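Local atomic coordinates of beta-glucanase (Podospora anserina, PDB entry 4LE4), a protein that probably hydrolyses beta-glucans as a family 131 glycoside hydrolase, and is captured here with cellotriose. Residues G1-W5 / D6-N10; G36-P39 / V40-V44; R189-A192 / P193-T196. One frame throughout, in Å; residues are numbered along the deposited sequence.

Contact 1 of 3, residues G1-W5 / D6-N10; sequences GTILW and DGRFN
From Ile3 through Trp5 and Asp6 to Arg8 the chain runs on without a break, leaving the strand of residues 2-6 for the loop that follows. It turns a corner at Leu4, where Leu4 and Trp5 together face Ile231 of the antiparallel strand 222-233 as a classic beta bulge. The indole of Trp5 then folds forward along the chain: with CG anti to the backbone N (chi1 167°), one ring face lies against the peptide joining Asp6 to Gly7. Gly7 CA sits 3.8 Å from the centroid of the six-membered ring, a CH-pi contact over the face, and comes within 3.4 Å of Trp5 CH2. Lacking a side chain, Gly7 can come this close to the ring. Trp5 NE1 donates to the backbone O of Pro29, which fixes the rotation of the indole, and Tyr30 meets it edge-to-face. Asp6 curls its carboxylate forward to Arg8. OD1 of Asp6 takes two donors of Arg8, the backbone N at 3.0 Å and NE at 3.0 Å, while Arg8 NH1 reaches Asp6 OD2, also at 3.0 Å. The guanidinium thus grips the carboxylate side-on with NE and NH1, both oxygens close to its own plane; seen from the carboxylate, NH1 stands 37° out of plane. A bend at chi3 (-63°) swings the arginine back to make this pair. Ile3 CD1 approaches Arg8 NH1 obliquely at 3.7 Å, the two side chains crossing at about a right angle, and Tyr230 adds a cation-pi partner. The bond from Arg8 N to Asp6 OD1 closes an Asx turn, here reinforced by a salt bridge, at the end of a bulged strand of the concanavalin-clan beta-sandwich.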
loop_
_atom_site.group_PDB
_atom_site.type_symbol
_atom_site.label_atom_id
_atom_site.label_comp_id
_atom_site.label_asym_id
_atom_site.label_seq_id
_atom_site.Cartn_x
_atom_site.Cartn_y
_atom_site.Cartn_z
ATOM N N GLY A 1 14.605 -15.141 8.114
ATOM C CA GLY A 1 13.854 -14.400 7.030
ATOM C C GLY A 1 14.678 -14.160 5.767
ATOM O O GLY A 1 15.893 -14.354 5.763
ATOM N N THR A 2 14.014 -13.752 4.687
ATOM C CA THR A 2 14.685 -13.485 3.422
ATOM C C THR A 2 13.891 -12.458 2.638
ATOM O O THR A 2 12.728 -12.691 2.324
ATOM C CB THR A 2 14.751 -14.728 2.533
ATOM O OG1 THR A 2 15.437 -15.781 3.217
ATOM C CG2 THR A 2 15.475 -14.402 1.238
ATOM N N ILE A 3 14.511 -11.336 2.302
ATOM C CA ILE A 3 13.798 -10.320 1.531
ATOM C C ILE A 3 13.789 -10.741 0.081
ATOM O O ILE A 3 14.858 -10.855 -0.529
ATOM C CB ILE A 3 14.480 -8.953 1.603
ATOM C CG1 ILE A 3 14.432 -8.442 3.035
ATOM C CG2 ILE A 3 13.796 -7.974 0.612
ATOM C CD1 ILE A 3 15.233 -7.151 3.267
ATOM N N LEU A 4 12.600 -10.958 -0.480
ATOM C CA LEU A 4 12.479 -11.353 -1.875
ATOM C C LEU A 4 12.519 -10.128 -2.766
ATOM O O LEU A 4 13.055 -10.160 -3.871
ATOM C CB LEU A 4 11.151 -12.075 -2.124
ATOM C CG LEU A 4 10.917 -13.393 -1.399
ATOM C CD1 LEU A 4 9.539 -13.921 -1.750
ATOM C CD2 LEU A 4 11.986 -14.393 -1.824
ATOM N N TRP A 5 11.915 -9.046 -2.291
ATOM C CA TRP A 5 11.887 -7.816 -3.062
ATOM C C TRP A 5 11.806 -6.644 -2.083
ATOM O O TRP A 5 11.086 -6.692 -1.086
ATOM C CB TRP A 5 10.696 -7.819 -4.025
ATOM C CG TRP A 5 10.404 -6.459 -4.628
ATOM C CD1 TRP A 5 10.950 -5.918 -5.753
ATOM C CD2 TRP A 5 9.467 -5.494 -4.127
ATOM N NE1 TRP A 5 10.403 -4.670 -5.999
ATOM C CE2 TRP A 5 9.490 -4.390 -5.010
ATOM C CE3 TRP A 5 8.602 -5.464 -3.020
ATOM C CZ2 TRP A 5 8.675 -3.247 -4.822
ATOM C CZ3 TRP A 5 7.771 -4.304 -2.828
ATOM C CH2 TRP A 5 7.831 -3.232 -3.731
ATOM N N ASP A 6 12.602 -5.618 -2.363
ATOM C CA ASP A 6 12.694 -4.435 -1.515
ATOM C C ASP A 6 12.090 -3.206 -2.202
ATOM O O ASP A 6 12.596 -2.726 -3.232
ATOM C CB ASP A 6 14.164 -4.160 -1.194
ATOM C CG ASP A 6 14.345 -3.318 0.040
ATOM O OD1 ASP A 6 13.478 -2.443 0.289
ATOM O OD2 ASP A 6 15.372 -3.506 0.750
ATOM N N GLY A 7 11.021 -2.670 -1.607
ATOM C CA GLY A 7 10.406 -1.514 -2.212
ATOM C C GLY A 7 10.536 -0.309 -1.313
ATOM O O GLY A 7 9.711 0.591 -1.382
ATOM N N ARG A 8 11.594 -0.260 -0.509
ATOM C CA ARG A 8 11.759 0.850 0.405
ATOM C C ARG A 8 12.392 2.123 -0.141
ATOM O O ARG A 8 12.552 3.068 0.605
ATOM C CB ARG A 8 12.485 0.360 1.648
ATOM C CG ARG A 8 11.561 -0.557 2.444
ATOM C CD ARG A 8 12.231 -1.186 3.604
ATOM N NE ARG A 8 13.337 -2.075 3.252
ATOM C CZ ARG A 8 14.086 -2.692 4.158
ATOM N NH1 ARG A 8 15.077 -3.496 3.779
ATOM N NH2 ARG A 8 13.856 -2.496 5.451
ATOM N N PHE A 9 12.725 2.104 -1.439
ATOM C CA PHE A 9 13.299 3.215 -2.215
ATOM C C PHE A 9 14.737 3.560 -1.792
ATOM O O PHE A 9 15.268 4.582 -2.217
ATOM C CB PHE A 9 12.443 4.482 -2.050
ATOM C CG PHE A 9 10.961 4.296 -2.346
ATOM C CD1 PHE A 9 10.503 4.211 -3.645
ATOM C CD2 PHE A 9 10.035 4.251 -1.307
ATOM C CE1 PHE A 9 9.126 4.085 -3.922
ATOM C CE2 PHE A 9 8.654 4.126 -1.580
ATOM C CZ PHE A 9 8.217 4.045 -2.890
ATOM N N ASN A 10 15.362 2.697 -0.998
ATOM C CA ASN A 10 16.694 2.988 -0.467
ATOM C C ASN A 10 17.805 3.286 -1.462
ATOM O O ASN A 10 18.760 3.980 -1.101
ATOM C CB ASN A 10 17.145 1.894 0.504
ATOM C CG ASN A 10 16.405 1.944 1.816
ATOM O OD1 ASN A 10 15.917 3.002 2.244
ATOM N ND2 ASN A 10 16.350 0.813 2.488
#

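Contact 2 of 3, residues G36-P39 / V40-V44; sequences GSSP and VSAYV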
loop_
_atom_site.group_PDB
_atom_site.type_symbol
_atom_site.label_atom_id
_atom_site.label_comp_id
_atom_site.label_asym_id
_atom_site.label_seq_id
_atom_site.Cartn_x
_atom_site.Cartn_y
_atom_site.Cartn_z
ATOM N N GLY A 36 -1.759 9.401 -13.777
ATOM C CA GLY A 36 -2.399 10.322 -14.697
ATOM C C GLY A 36 -1.452 10.977 -15.682
ATOM O O GLY A 36 -0.305 10.562 -15.838
ATOM N N SER A 37 -1.931 12.050 -16.302
ATOM C CA SER A 37 -1.192 12.765 -17.327
ATOM C C SER A 37 -0.059 13.692 -16.862
ATOM O O SER A 37 0.731 14.136 -17.687
ATOM C CB SER A 37 -2.196 13.557 -18.194
ATOM O OG SER A 37 -2.862 14.550 -17.422
ATOM N N SER A 38 0.035 13.989 -15.572
ATOM C CA SER A 38 1.114 14.865 -15.089
ATOM C C SER A 38 2.431 14.113 -14.865
ATOM O O SER A 38 2.477 12.885 -14.944
ATOM C CB SER A 38 0.709 15.543 -13.776
ATOM O OG SER A 38 -0.498 16.275 -13.910
ATOM N N PRO A 39 3.532 14.854 -14.616
ATOM C CA PRO A 39 4.861 14.276 -14.369
ATOM C C PRO A 39 4.852 13.578 -13.011
ATOM O O PRO A 39 3.984 13.846 -12.171
ATOM C CB PRO A 39 5.778 15.505 -14.376
ATOM C CG PRO A 39 5.087 16.430 -15.375
ATOM C CD PRO A 39 3.642 16.305 -14.895
ATOM N N VAL A 40 5.830 12.721 -12.772
ATOM C CA VAL A 40 5.835 11.966 -11.521
ATOM C C VAL A 40 5.794 12.821 -10.250
ATOM O O VAL A 40 5.131 12.452 -9.295
ATOM C CB VAL A 40 7.052 10.981 -11.480
ATOM C CG1 VAL A 40 8.381 11.769 -11.392
ATOM C CG2 VAL A 40 6.929 10.020 -10.275
ATOM N N SER A 41 6.471 13.977 -10.231
ATOM C CA SER A 41 6.460 14.797 -9.024
ATOM C C SER A 41 5.073 15.316 -8.622
ATOM O O SER A 41 4.883 15.830 -7.516
ATOM C CB SER A 41 7.478 15.948 -9.140
ATOM O OG SER A 41 7.125 16.826 -10.171
ATOM N N ALA A 42 4.088 15.159 -9.502
ATOM C CA ALA A 42 2.726 15.526 -9.130
ATOM C C ALA A 42 2.097 14.413 -8.274
ATOM O O ALA A 42 1.167 14.669 -7.501
ATOM C CB ALA A 42 1.863 15.703 -10.374
ATOM N N TYR A 43 2.610 13.187 -8.432
ATOM C CA TYR A 43 2.036 12.018 -7.759
ATOM C C TYR A 43 2.865 11.275 -6.709
ATOM O O TYR A 43 2.311 10.670 -5.792
ATOM C CB TYR A 43 1.625 10.997 -8.835
ATOM C CG TYR A 43 0.842 11.561 -9.963
ATOM C CD1 TYR A 43 -0.344 12.237 -9.739
ATOM C CD2 TYR A 43 1.262 11.354 -11.293
ATOM C CE1 TYR A 43 -1.101 12.694 -10.808
ATOM C CE2 TYR A 43 0.513 11.812 -12.353
ATOM C CZ TYR A 43 -0.665 12.476 -12.102
ATOM O OH TYR A 43 -1.412 12.912 -13.163
ATOM N N VAL A 44 4.185 11.316 -6.833
ATOM C CA VAL A 44 5.012 10.590 -5.901
ATOM C C VAL A 44 6.209 11.475 -5.521
ATOM O O VAL A 44 6.872 11.997 -6.394
ATOM C CB VAL A 44 5.550 9.300 -6.552
ATOM C CG1 VAL A 44 6.264 8.450 -5.480
ATOM C CG2 VAL A 44 4.399 8.492 -7.178
#
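Tyr43 OH is gripped by two groups: the backbone N of Ser38 donates to it at 3.0 Å, with an N-H...O angle of 159°, and Thr69 OG1 hydrogen-bonds to it from outside the segments. The phenol thereby closes a compact loop between strands 30-34 and 44-47 of the beta-sandwich, its ring reaching back across the turn at residues 39-42. With CG beside the backbone N of Tyr43 (chi1 -48°), the hydroxyl arrives among the backbone atoms of residues 36-38. Gly36 CA lies 3.2 Å from Tyr43 OH, close against the hydroxyl. Ala42 CB stands over the centre of one ring face, 4.1 Å above its plane, and also packs 3.6 Å from Ser38 CB. Ser38 OG shares Thr69 OG1 with the tyrosine, so one threonine hydroxyl serves both side chains. A phenylalanine in place of Tyr43 would probably leave Ser38 N without its acceptor and Thr69 OG1 without its tyrosine partner. Within the turn, Val40 O accepts from both Tyr43 N and Val44 N. Pro39 O takes Ala42 N at 3.0 Å, and Ala42 CB comes to 3.3 Å from the same Pro39 O.

Contact 3 of 3, residues R189-A192 / P193-T196; sequences RKVA and PVKT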
loop_
_atom_site.group_PDB
_atom_site.type_symbol
_atom_site.label_atom_id
_atom_site.label_comp_id
_atom_site.label_asym_id
_atom_site.label_seq_id
_atom_site.Cartn_x
_atom_site.Cartn_y
_atom_site.Cartn_z
ATOM N N ARG A 189 -0.297 -10.681 15.008
ATOM C CA ARG A 189 -1.327 -11.199 14.116
ATOM C C ARG A 189 -2.697 -10.877 14.691
ATOM O O ARG A 189 -3.088 -11.357 15.773
ATOM C CB ARG A 189 -1.201 -12.706 13.922
ATOM C CG ARG A 189 -2.387 -13.260 13.170
ATOM C CD ARG A 189 -2.500 -14.769 13.316
ATOM N NE ARG A 189 -1.625 -15.436 12.369
ATOM C CZ ARG A 189 -1.563 -16.759 12.231
ATOM N NH1 ARG A 189 -2.331 -17.533 12.998
ATOM N NH2 ARG A 189 -0.754 -17.303 11.317
ATOM N N LYS A 190 -3.436 -10.060 13.966
ATOM C CA LYS A 190 -4.736 -9.647 14.437
ATOM C C LYS A 190 -5.925 -10.408 13.847
ATOM O O LYS A 190 -7.030 -10.338 14.395
ATOM C CB LYS A 190 -4.863 -8.149 14.263
ATOM C CG LYS A 190 -3.838 -7.445 15.197
ATOM C CD LYS A 190 -3.930 -5.929 15.233
ATOM C CE LYS A 190 -2.787 -5.381 16.131
ATOM N NZ LYS A 190 -2.804 -3.895 16.275
ATOM N N VAL A 191 -5.695 -11.103 12.738
ATOM C CA VAL A 191 -6.716 -11.963 12.120
ATOM C C VAL A 191 -5.997 -13.210 11.557
ATOM O O VAL A 191 -5.056 -13.107 10.760
ATOM C CB VAL A 191 -7.488 -11.276 10.959
ATOM C CG1 VAL A 191 -8.575 -12.210 10.443
ATOM C CG2 VAL A 191 -8.101 -9.962 11.432
ATOM N N ALA A 192 -6.398 -14.379 12.045
ATOM C CA ALA A 192 -5.849 -15.653 11.575
ATOM C C ALA A 192 -6.162 -15.784 10.071
ATOM O O ALA A 192 -7.163 -15.245 9.591
ATOM C CB ALA A 192 -6.502 -16.813 12.353
ATOM N N PRO A 193 -5.330 -16.529 9.312
ATOM C CA PRO A 193 -5.581 -16.672 7.865
ATOM C C PRO A 193 -7.016 -17.007 7.479
ATOM O O PRO A 193 -7.625 -17.930 8.051
ATOM C CB PRO A 193 -4.594 -17.752 7.448
ATOM C CG PRO A 193 -3.427 -17.507 8.396
ATOM C CD PRO A 193 -4.148 -17.305 9.718
ATOM N N VAL A 194 -7.526 -16.234 6.512
ATOM C CA VAL A 194 -8.878 -16.336 5.974
ATOM C C VAL A 194 -8.817 -16.911 4.551
ATOM O O VAL A 194 -7.962 -16.512 3.762
ATOM C CB VAL A 194 -9.529 -14.922 5.890
ATOM C CG1 VAL A 194 -10.905 -15.007 5.280
ATOM C CG2 VAL A 194 -9.586 -14.311 7.252
ATOM N N LYS A 195 -9.729 -17.827 4.222
ATOM C CA LYS A 195 -9.756 -18.453 2.892
ATOM C C LYS A 195 -10.342 -17.557 1.807
ATOM O O LYS A 195 -11.347 -16.900 2.031
ATOM C CB LYS A 195 -10.600 -19.739 2.904
ATOM C CG LYS A 195 -10.035 -20.910 3.664
ATOM C CD LYS A 195 -10.656 -22.199 3.117
ATOM C CE LYS A 195 -10.419 -23.431 4.007
ATOM N NZ LYS A 195 -11.182 -23.375 5.296
ATOM N N THR A 196 -9.717 -17.538 0.631
ATOM C CA THR A 196 -10.223 -16.757 -0.488
ATOM C C THR A 196 -9.469 -17.220 -1.722
ATOM O O THR A 196 -8.498 -17.947 -1.601
ATOM C CB THR A 196 -10.002 -15.208 -0.285
ATOM O OG1 THR A 196 -10.876 -14.475 -1.159
ATOM C CG2 THR A 196 -8.578 -14.813 -0.596
#
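Arg189 lays one face of its guanidinium over the CD methylene of Pro193, with Pro193 CD 3.6 Å above the plane and over its centre. CZ of Arg189 is the nearest atom to Pro193 CD, at 3.6 Å, and NH1 and NH2 follow at similar range, so the CH2 meets the whole flat group and not one corner. The side chain leaves the backbone with CG anti to N (chi1 171°), stays extended through chi2, then bends at chi3 (-83°) to present this face; the two side chains cross at about a right angle. The overlap leaves the in-plane N-H groups able to bond outward, and Arg189 NH2 forms a salt bridge with Glu168 of strand 163-170, on the far side of strand 175-182, which helps fix the rotation of the group. All this lies on the surface along strand 188-195, which pairs antiparallel with strand 175-182 in a beta hairpin at the edge of one sheet. A classic beta bulge interrupts the pairing where Lys190 and Val191 both face Phe178, and the strand turns a corner there. From the corner itself, Val191 reaches on to Val194 in an apolar contact, Val191 CG1 lying 4.0 Å from Val194 CG2. Strands 142-147 and 150-156 of the second sheet cover both: Trp145 and Trp153 touch Val191, while Val147 and Gln152 touch Val194. Ala192, between the two valines in sequence, brings CB to 3.6 Å from Pro193 CD, the same carbon that faces the guanidinium. Val194 CG2 additionally approaches Ala192 O at 3.5 Å.

In the fold
The three contacts follow one another along the chain, and each is local, made within one continuous run of residues. Contacts 1 and 3 both reach the same antiparallel sheet, through strands 2-6 and 188-195, with centres about 23 Å apart. Contact 2 sits in the loop from strand 30-34 of the second sheet to strand 44-47 of the first, about 24 Å between centres from contact 1, although their nearest atoms come within about 5 Å. Contacts 2 and 3 lie on opposite sides of the chain's centre, about 35 Å between centres. The two sheets, with essentially no helix, carry the fold, and these local contacts shape the strand ends and the loop that crosses from one sheet to the other.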